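Local structure of potential RNA-dependent RNA polymerase (Human picobirnavirus, 5I62) at residues E50-K53 and K54-I58; L83-K86 and E87-D91; L363-P366 and G367-A370; L477-P480 and G481-D484. The protein synthesises RNA on an RNA template from ribonucleoside triphosphates, releasing diphosphate, and probably serves both transcription and genome replication of a double-stranded RNA virus. All coordinates share one frame; numbering follows the deposited sequence.

The four contacts are local ones, each within a single run of residues, and they follow one another along the chain in numerical order. Interaction 1 is i to i+3 and i+4 packing toward the C-terminal part of helix 44-55, and interaction 2 a 3-10 turn leading into helix 89-97. Interactions 3 and 4 are both type II turns with Pro-Gly in the middle: interaction 3 lies in the catalytic domain, at the end of strand 360-363 of the four-stranded palm sheet, and interaction 4 ahead of helix 486-491. None touches another: interactions 1 and 4 are closest, with centres 29 Å apart, while interactions 3 and 4 are 50 Å apart between centres.

Interaction 1 of 4, residues E50-K53 and K54-I58; sequences EWYK and KLVSI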
loop_
_atom_site.group_PDB
_atom_site.type_symbol
_atom_site.label_atom_id
_atom_site.label_comp_id
_atom_site.label_asym_id
_atom_site.label_seq_id
_atom_site.Cartn_x
_atom_site.Cartn_y
_atom_site.Cartn_z
ATOM N N GLU A 50 -1.415 -9.705 -28.591
ATOM C CA GLU A 50 -0.567 -10.835 -28.954
ATOM C C GLU A 50 -0.471 -11.842 -27.814
ATOM O O GLU A 50 -0.591 -13.060 -28.026
ATOM C CB GLU A 50 0.821 -10.332 -29.360
ATOM C CG GLU A 50 1.660 -11.399 -30.022
ATOM C CD GLU A 50 1.112 -11.781 -31.396
ATOM O OE1 GLU A 50 1.535 -12.822 -31.944
ATOM O OE2 GLU A 50 0.258 -11.035 -31.929
ATOM N N TRP A 51 -0.258 -11.357 -26.591
ATOM C CA TRP A 51 -0.211 -12.273 -25.456
ATOM C C TRP A 51 -1.570 -12.929 -25.225
ATOM O O TRP A 51 -1.643 -14.101 -24.837
ATOM C CB TRP A 51 0.255 -11.557 -24.189
ATOM C CG TRP A 51 0.091 -12.434 -22.978
ATOM C CD1 TRP A 51 -0.732 -12.217 -21.904
ATOM C CD2 TRP A 51 0.727 -13.691 -22.746
ATOM N NE1 TRP A 51 -0.635 -13.266 -21.012
ATOM C CE2 TRP A 51 0.253 -14.183 -21.505
ATOM C CE3 TRP A 51 1.656 -14.451 -23.464
ATOM C CZ2 TRP A 51 0.681 -15.393 -20.969
ATOM C CZ3 TRP A 51 2.074 -15.660 -22.935
ATOM C CH2 TRP A 51 1.586 -16.119 -21.695
ATOM N N TYR A 52 -2.657 -12.190 -25.478
ATOM C CA TYR A 52 -3.997 -12.720 -25.236
ATOM C C TYR A 52 -4.267 -13.963 -26.071
ATOM O O TYR A 52 -4.977 -14.875 -25.630
ATOM C CB TYR A 52 -5.049 -11.658 -25.533
ATOM C CG TYR A 52 -6.365 -11.910 -24.829
ATOM C CD1 TYR A 52 -7.225 -12.917 -25.250
ATOM C CD2 TYR A 52 -6.715 -11.174 -23.705
ATOM C CE1 TYR A 52 -8.420 -13.167 -24.584
ATOM C CE2 TYR A 52 -7.907 -11.401 -23.039
ATOM C CZ TYR A 52 -8.756 -12.399 -23.484
ATOM O OH TYR A 52 -9.939 -12.626 -22.821
ATOM N N LYS A 53 -3.713 -14.016 -27.288
ATOM C CA LYS A 53 -3.896 -15.193 -28.131
ATOM C C LYS A 53 -3.454 -16.471 -27.436
ATOM O O LYS A 53 -4.014 -17.538 -27.697
ATOM C CB LYS A 53 -3.129 -15.050 -29.442
ATOM C CG LYS A 53 -3.617 -13.964 -30.360
ATOM C CD LYS A 53 -2.756 -13.957 -31.620
ATOM C CE LYS A 53 -2.983 -12.717 -32.441
ATOM N NZ LYS A 53 -2.050 -12.673 -33.600
ATOM N N LYS A 54 -2.445 -16.387 -26.569
ATOM C CA LYS A 54 -1.959 -17.548 -25.836
ATOM C C LYS A 54 -2.569 -17.665 -24.433
ATOM O O LYS A 54 -2.807 -18.783 -23.957
ATOM C CB LYS A 54 -0.437 -17.515 -25.697
ATOM C CG LYS A 54 0.370 -16.547 -26.363
ATOM C CD LYS A 54 1.854 -16.870 -26.248
ATOM C CE LYS A 54 2.517 -15.655 -26.797
ATOM N NZ LYS A 54 3.892 -15.905 -26.711
ATOM N N LEU A 55 -2.832 -16.531 -23.767
ATOM C CA LEU A 55 -3.491 -16.561 -22.461
ATOM C C LEU A 55 -4.802 -17.324 -22.535
ATOM O O LEU A 55 -5.102 -18.159 -21.672
ATOM C CB LEU A 55 -3.748 -15.141 -21.967
ATOM C CG LEU A 55 -4.338 -15.042 -20.555
ATOM C CD1 LEU A 55 -3.404 -15.706 -19.568
ATOM C CD2 LEU A 55 -4.605 -13.595 -20.161
ATOM N N VAL A 56 -5.566 -17.077 -23.598
ATOM C CA VAL A 56 -6.924 -17.568 -23.747
ATOM C C VAL A 56 -6.991 -19.089 -23.659
ATOM O O VAL A 56 -8.055 -19.645 -23.378
ATOM C CB VAL A 56 -7.488 -17.035 -25.075
ATOM C CG1 VAL A 56 -7.053 -17.920 -26.239
ATOM C CG2 VAL A 56 -8.990 -16.880 -25.007
ATOM N N SER A 57 -5.860 -19.770 -23.856
ATOM C CA SER A 57 -5.788 -21.220 -23.749
ATOM C C SER A 57 -6.148 -21.751 -22.360
ATOM O O SER A 57 -6.445 -22.945 -22.227
ATOM C CB SER A 57 -4.384 -21.674 -24.147
ATOM O OG SER A 57 -3.441 -21.373 -23.131
ATOM N N ILE A 58 -6.113 -20.914 -21.319
ATOM C CA ILE A 58 -6.475 -21.396 -19.983
ATOM C C ILE A 58 -7.965 -21.295 -19.690
ATOM O O ILE A 58 -8.398 -21.747 -18.623
ATOM C CB ILE A 58 -5.754 -20.628 -18.857
ATOM C CG1 ILE A 58 -6.230 -19.177 -18.848
ATOM C CG2 ILE A 58 -4.254 -20.711 -19.017
ATOM C CD1 ILE A 58 -5.710 -18.318 -17.723
#
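Lys54 crosses the indole of Trp51, three residues earlier toward the C-terminal part of helix 44-55, at about a right angle and packs on its six-membered ring with CG, CD and CE. Its CB lies 3.7 Å from Trp51 O, and CG is still near that carbonyl oxygen while beginning to meet the six-membered ring at CE3. The chain is extended beyond CG, which carries CD to 3.5 Å from Trp51 CZ3 and CE to 3.6 Å from Trp51 CE3. NZ lies farther off, so the contact is made by the aliphatic part of the lysine.

Leu55 meets the other part of the indole, placing CB off-centre over the five-membered ring in a CH-pi contact, 4.2 Å from its centroid. Trp51 reaches these two residues because its CG stands anti to the backbone N (chi1 171°). The indole is held from outside the segments as well: NE1 is hydrogen-bonded to Thr419 OG1, and Phe463 meets the ring edge-to-face. On another side of the helix, Tyr52 CE1 touches Val56 CG2, and the phenol OH is hydrogen-bonded to Asp70 of helix 63-73. Within 50-53, Lys53 NZ and Glu50 OE2 form a salt bridge whose hydrogen bond is weak.

Trp51 O accepts two backbone bonds, one from Leu55 N (i+4) and a more bent one from Lys54 N (i+3). One turn on, Lys54 O is also gripped twice, by Ser57 N and by Ser57 OG, the hydroxyl lying 2.8 Å from Lys54 O.

Interaction 2 of 4, residues L83-K86 and E87-D91; sequences LPLK and ERMSD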
loop_
_atom_site.group_PDB
_atom_site.type_symbol
_atom_site.label_atom_id
_atom_site.label_comp_id
_atom_site.label_asym_id
_atom_site.label_seq_id
_atom_site.Cartn_x
_atom_site.Cartn_y
_atom_site.Cartn_z
ATOM N N LEU A 83 -2.399 14.900 -12.833
ATOM C CA LEU A 83 -3.230 16.057 -13.093
ATOM C C LEU A 83 -2.715 17.272 -12.323
ATOM O O LEU A 83 -2.056 17.129 -11.291
ATOM C CB LEU A 83 -4.677 15.779 -12.708
ATOM C CG LEU A 83 -5.454 14.694 -13.471
ATOM C CD1 LEU A 83 -6.883 14.619 -12.973
ATOM C CD2 LEU A 83 -5.428 14.963 -14.968
ATOM N N PRO A 84 -3.002 18.480 -12.803
ATOM C CA PRO A 84 -2.637 19.690 -12.051
ATOM C C PRO A 84 -3.373 19.740 -10.725
ATOM O O PRO A 84 -4.436 19.140 -10.559
ATOM C CB PRO A 84 -3.088 20.848 -12.952
ATOM C CG PRO A 84 -3.346 20.254 -14.292
ATOM C CD PRO A 84 -3.607 18.783 -14.117
ATOM N N LEU A 85 -2.800 20.503 -9.794
ATOM C CA LEU A 85 -3.394 20.686 -8.472
ATOM C C LEU A 85 -4.847 21.143 -8.560
ATOM O O LEU A 85 -5.713 20.667 -7.814
ATOM C CB LEU A 85 -2.567 21.699 -7.672
ATOM C CG LEU A 85 -3.131 22.055 -6.294
ATOM C CD1 LEU A 85 -3.134 20.824 -5.355
ATOM C CD2 LEU A 85 -2.372 23.217 -5.676
ATOM N N LYS A 86 -5.132 22.071 -9.476
ATOM C CA LYS A 86 -6.494 22.558 -9.664
ATOM C C LYS A 86 -7.490 21.426 -9.939
ATOM O O LYS A 86 -8.685 21.590 -9.664
ATOM C CB LYS A 86 -6.546 23.563 -10.815
ATOM C CG LYS A 86 -6.603 22.873 -12.178
ATOM C CD LYS A 86 -6.889 23.829 -13.319
ATOM C CE LYS A 86 -5.770 23.878 -14.262
ATOM N NZ LYS A 86 -5.894 24.959 -15.276
ATOM N N GLU A 87 -7.039 20.288 -10.474
ATOM C CA GLU A 87 -7.939 19.167 -10.756
ATOM C C GLU A 87 -7.860 18.048 -9.716
ATOM O O GLU A 87 -8.453 16.985 -9.927
ATOM C CB GLU A 87 -7.658 18.605 -12.149
ATOM C CG GLU A 87 -7.728 19.650 -13.249
ATOM C CD GLU A 87 -7.039 19.192 -14.527
ATOM O OE1 GLU A 87 -6.476 20.054 -15.249
ATOM O OE2 GLU A 87 -7.042 17.968 -14.813
ATOM N N ARG A 88 -7.153 18.280 -8.606
ATOM C CA ARG A 88 -6.985 17.322 -7.530
ATOM C C ARG A 88 -7.574 17.822 -6.219
ATOM O O ARG A 88 -7.428 17.147 -5.201
ATOM C CB ARG A 88 -5.493 17.002 -7.331
ATOM C CG ARG A 88 -4.825 16.304 -8.530
ATOM C CD ARG A 88 -3.341 16.074 -8.307
ATOM N NE ARG A 88 -3.088 15.189 -7.176
ATOM C CZ ARG A 88 -1.975 15.205 -6.446
ATOM N NH1 ARG A 88 -1.002 16.074 -6.729
ATOM N NH2 ARG A 88 -1.834 14.360 -5.433
ATOM N N MET A 89 -8.214 19.000 -6.209
ATOM C CA MET A 89 -8.683 19.576 -4.950
ATOM C C MET A 89 -9.775 18.728 -4.315
ATOM O O MET A 89 -9.894 18.691 -3.082
ATOM C CB MET A 89 -9.191 21.002 -5.168
ATOM C CG MET A 89 -8.128 21.989 -5.634
ATOM S SD MET A 89 -6.725 22.145 -4.501
ATOM C CE MET A 89 -7.550 22.528 -2.956
ATOM N N SER A 90 -10.600 18.074 -5.138
ATOM C CA SER A 90 -11.612 17.158 -4.618
ATOM C C SER A 90 -10.972 15.949 -3.953
ATOM O O SER A 90 -11.498 15.423 -2.964
ATOM C CB SER A 90 -12.536 16.700 -5.741
ATOM O OG SER A 90 -13.466 17.710 -6.064
ATOM N N ASP A 91 -9.852 15.480 -4.509
ATOM C CA ASP A 91 -9.121 14.376 -3.902
ATOM C C ASP A 91 -8.642 14.749 -2.509
ATOM O O ASP A 91 -8.622 13.904 -1.610
ATOM C CB ASP A 91 -7.941 13.984 -4.788
ATOM C CG ASP A 91 -8.378 13.520 -6.162
ATOM O OD1 ASP A 91 -9.530 13.043 -6.276
ATOM O OD2 ASP A 91 -7.573 13.624 -7.118
HETATM O O HOH W 1 -0.641 17.866 -9.075
#
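Glu87 reaches across Leu83 and Pro84, laying its carboxylate against their apolar surfaces. OE1 comes 3.3 Å from Pro84 CG and equally near CD of that ring, while OE2 lies 3.4 Å from Leu83 CD2. CG of Glu87 is anti to its own carbonyl carbon (chi1 -55°), and the extended chain beyond it carries the acid to the proline. Lys86 runs side by side with this chain, its CG 3.6 Å from Glu87 CG; the two opposite charges do not meet.

The backbone makes a short 3-10 turn leading into helix 89-97. Its i to i+3 bonds run from Glu87 N to Pro84 O, at 2.8 Å, and from Arg88 N to Leu85 O.

Arg88 leaves at about a right angle to Glu87. Its CD passes 3.4 Å from Leu83 O, and a water joins the same residues by donating to Leu83 O and accepting from Arg88 NH1 at the edge of the guanidinium, in its plane. NH2 is hydrogen-bonded to Gly185 O, which ties the residue just before helix 89-97 to strand 176-189. Leu85 faces that strand too, touching Leu184, and its CD1 lies 3.9 Å from Met89 SD.

Interaction 3 of 4, residues L363-P366 and G367-A370; sequences LTYP and GISA
Tyr365 and Ile368 are the ends of a type II beta turn, closed by a bond from Ile368 N to Tyr365 O (3.0 Å). It links strand 360-363, which pairs with strand 257-261 in the antiparallel palm sheet of the RNA-dependent polymerase, to helix 370-378. Pro366 and Gly367 occupy the two middle positions. Gly367 has a positive phi (79°), the usual place of glycine in this turn, and its N is hydrogen-bonded to Asp255 OD1.

The turn brings Ile368 beneath the phenol ring. Its CB sits 3.5 Å from the ring centroid, only 7° off the normal, a nearly centred CH-pi contact over one face, and CG1 lies against CE2 and CZ. Tyr365 CG takes the position between the backbone N and the carbonyl carbon (chi1 60°), which folds the ring back over the turn. Further out, Ile368 CD1 touches both Tyr365 CE2 and Leu363 CG, at 3.6 Å from the latter, and so joins the turn to the strand end. Val373 of helix 370-378 packs against both Tyr365 and Ile368. A water bridges the turn, accepting from Tyr365 OH and donating to Gly367 O, each at 3.0 Å.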
loop_
_atom_site.group_PDB
_atom_site.type_symbol
_atom_site.label_atom_id
_atom_site.label_comp_id
_atom_site.label_asym_id
_atom_site.label_seq_id
_atom_site.Cartn_x
_atom_site.Cartn_y
_atom_site.Cartn_z
ATOM N N LEU A 363 -12.574 -13.142 3.671
ATOM C CA LEU A 363 -13.065 -13.695 4.928
ATOM C C LEU A 363 -14.197 -14.686 4.694
ATOM O O LEU A 363 -14.851 -14.691 3.652
ATOM C CB LEU A 363 -13.529 -12.584 5.888
ATOM C CG LEU A 363 -14.903 -11.943 5.633
ATOM C CD1 LEU A 363 -15.406 -11.245 6.895
ATOM C CD2 LEU A 363 -14.825 -10.927 4.492
ATOM N N THR A 364 -14.437 -15.504 5.710
ATOM C CA THR A 364 -15.603 -16.374 5.695
ATOM C C THR A 364 -16.045 -16.625 7.129
ATOM O O THR A 364 -15.249 -16.536 8.066
ATOM C CB THR A 364 -15.316 -17.694 4.949
ATOM O OG1 THR A 364 -16.538 -18.416 4.735
ATOM C CG2 THR A 364 -14.351 -18.558 5.741
ATOM N N TYR A 365 -17.342 -16.870 7.291
ATOM C CA TYR A 365 -17.920 -17.355 8.535
ATOM C C TYR A 365 -19.272 -17.976 8.206
ATOM O O TYR A 365 -19.801 -17.759 7.116
ATOM C CB TYR A 365 -18.049 -16.229 9.581
ATOM C CG TYR A 365 -18.926 -15.061 9.166
ATOM C CD1 TYR A 365 -20.322 -15.135 9.234
ATOM C CD2 TYR A 365 -18.357 -13.859 8.748
ATOM C CE1 TYR A 365 -21.116 -14.056 8.866
ATOM C CE2 TYR A 365 -19.135 -12.775 8.382
ATOM C CZ TYR A 365 -20.515 -12.878 8.439
ATOM O OH TYR A 365 -21.289 -11.799 8.070
ATOM N N PRO A 366 -19.833 -18.773 9.105
ATOM C CA PRO A 366 -21.106 -19.460 8.792
ATOM C C PRO A 366 -22.223 -18.514 8.376
ATOM O O PRO A 366 -22.583 -17.609 9.132
ATOM C CB PRO A 366 -21.443 -20.177 10.105
ATOM C CG PRO A 366 -20.079 -20.531 10.645
ATOM C CD PRO A 366 -19.218 -19.311 10.335
ATOM N N GLY A 367 -22.766 -18.709 7.172
ATOM C CA GLY A 367 -23.856 -17.879 6.689
ATOM C C GLY A 367 -23.455 -16.516 6.158
ATOM O O GLY A 367 -24.333 -15.684 5.918
ATOM N N ILE A 368 -22.157 -16.263 5.961
ATOM C CA ILE A 368 -21.716 -14.955 5.475
ATOM C C ILE A 368 -22.304 -14.651 4.101
ATOM O O ILE A 368 -22.442 -15.537 3.252
ATOM C CB ILE A 368 -20.178 -14.893 5.431
ATOM C CG1 ILE A 368 -19.692 -13.505 5.010
ATOM C CG2 ILE A 368 -19.604 -15.933 4.458
ATOM C CD1 ILE A 368 -18.174 -13.408 5.108
ATOM N N SER A 369 -22.650 -13.384 3.883
ATOM C CA SER A 369 -22.971 -12.875 2.560
ATOM C C SER A 369 -22.270 -11.531 2.361
ATOM O O SER A 369 -21.894 -10.865 3.321
ATOM C CB SER A 369 -24.488 -12.742 2.356
ATOM O OG SER A 369 -25.028 -11.662 3.095
ATOM N N ALA A 370 -22.069 -11.148 1.097
ATOM C CA ALA A 370 -21.389 -9.884 0.826
ATOM C C ALA A 370 -22.215 -8.703 1.318
ATOM O O ALA A 370 -21.675 -7.716 1.824
ATOM C CB ALA A 370 -21.096 -9.747 -0.663
HETATM O O HOH W 2 -23.951 -12.991 7.198
#

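Interaction 4 of 4, residues L477-P480 and G481-D484; sequences LGIP and GFLD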
loop_
_atom_site.group_PDB
_atom_site.type_symbol
_atom_site.label_atom_id
_atom_site.label_comp_id
_atom_site.label_asym_id
_atom_site.label_seq_id
_atom_site.Cartn_x
_atom_site.Cartn_y
_atom_site.Cartn_z
ATOM N N LEU A 477 19.680 -11.297 -19.789
ATOM C CA LEU A 477 20.471 -12.296 -20.499
ATOM C C LEU A 477 21.492 -11.643 -21.420
ATOM O O LEU A 477 22.539 -12.236 -21.696
ATOM C CB LEU A 477 19.565 -13.221 -21.301
ATOM C CG LEU A 477 18.792 -14.278 -20.508
ATOM C CD1 LEU A 477 17.658 -14.843 -21.350
ATOM C CD2 LEU A 477 19.727 -15.389 -20.054
ATOM N N GLY A 478 21.205 -10.436 -21.901
ATOM C CA GLY A 478 22.096 -9.689 -22.760
ATOM C C GLY A 478 22.981 -8.695 -22.050
ATOM O O GLY A 478 23.615 -7.868 -22.718
ATOM N N ILE A 479 23.047 -8.736 -20.725
ATOM C CA ILE A 479 23.886 -7.830 -19.946
ATOM C C ILE A 479 24.974 -8.667 -19.284
ATOM O O ILE A 479 24.703 -9.388 -18.318
ATOM C CB ILE A 479 23.065 -7.037 -18.916
ATOM C CG1 ILE A 479 21.863 -6.367 -19.589
ATOM C CG2 ILE A 479 23.944 -6.002 -18.204
ATOM C CD1 ILE A 479 21.052 -5.436 -18.659
ATOM N N PRO A 480 26.206 -8.617 -19.780
ATOM C CA PRO A 480 27.259 -9.513 -19.271
ATOM C C PRO A 480 27.431 -9.401 -17.758
ATOM O O PRO A 480 27.510 -8.304 -17.199
ATOM C CB PRO A 480 28.512 -9.048 -20.022
ATOM C CG PRO A 480 27.988 -8.413 -21.285
ATOM C CD PRO A 480 26.680 -7.750 -20.874
ATOM N N GLY A 481 27.456 -10.559 -17.092
ATOM C CA GLY A 481 27.587 -10.635 -15.650
ATOM C C GLY A 481 26.333 -10.316 -14.858
ATOM O O GLY A 481 26.285 -10.621 -13.658
ATOM N N PHE A 482 25.306 -9.745 -15.487
ATOM C CA PHE A 482 24.195 -9.166 -14.736
ATOM C C PHE A 482 23.492 -10.208 -13.871
ATOM O O PHE A 482 23.360 -10.035 -12.653
ATOM C CB PHE A 482 23.213 -8.510 -15.699
ATOM C CG PHE A 482 22.030 -7.898 -15.026
ATOM C CD1 PHE A 482 22.155 -6.713 -14.326
ATOM C CD2 PHE A 482 20.792 -8.507 -15.096
ATOM C CE1 PHE A 482 21.063 -6.142 -13.702
ATOM C CE2 PHE A 482 19.690 -7.934 -14.484
ATOM C CZ PHE A 482 19.829 -6.752 -13.782
ATOM N N LEU A 483 23.028 -11.295 -14.485
ATOM C CA LEU A 483 22.278 -12.302 -13.738
ATOM C C LEU A 483 23.142 -12.948 -12.655
ATOM O O LEU A 483 22.655 -13.250 -11.557
ATOM C CB LEU A 483 21.725 -13.356 -14.694
ATOM C CG LEU A 483 20.538 -12.905 -15.557
ATOM C CD1 LEU A 483 20.064 -14.038 -16.448
ATOM C CD2 LEU A 483 19.396 -12.393 -14.678
ATOM N N ASP A 484 24.428 -13.158 -12.947
ATOM C CA ASP A 484 25.342 -13.782 -11.996
ATOM C C ASP A 484 25.659 -12.893 -10.802
ATOM O O ASP A 484 26.148 -13.398 -9.789
ATOM C CB ASP A 484 26.644 -14.169 -12.692
ATOM C CG ASP A 484 26.514 -15.442 -13.505
ATOM O OD1 ASP A 484 25.585 -16.226 -13.219
ATOM O OD2 ASP A 484 27.331 -15.658 -14.430
HETATM O O HOH W 3 23.490 -11.641 -17.361
#
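Ile479 and Phe482 are packed side by side, pointing the same way, at the two ends of a type II beta turn. The close part is at their bases: the two CB atoms lie 3.5 Å apart, and Ile479 CG2 adds a contact of 3.6 Å to Phe482 CB. Farther out, and more loosely, Ile479 CD1 lies over one face of the phenyl ring. With CG anti to the backbone N (chi1 179°), that ring is sent outward from the turn and onto helix 441-451, where it meets Thr444 and Leu445; Ile479 rests on Thr444 too.

A single bond from Phe482 N to Ile479 O, 2.9 Å, closes the turn. A water grips Ile479 O as well, donating to it at 2.7 Å and accepting from Leu483 N at 2.9 Å, which extends the link past the turn to the start of the 3-10 segment 483-484.

Looser is the far end, where Leu477 CD2 and Leu483 CD1 touch through one pair of methyls at 3.9 Å, both residues also lying on Leu530 of helix 525-532. Pro480 and Gly481, the middle residues of the turn, form its exposed side, and Gly481 has the positive phi (77°) usual for a glycine there. The chemistry divides accordingly: apolar side chains join the loop to two helices, while Ile479 O takes Phe482 N within the turn and, through the water, is linked to Leu483 N beyond it.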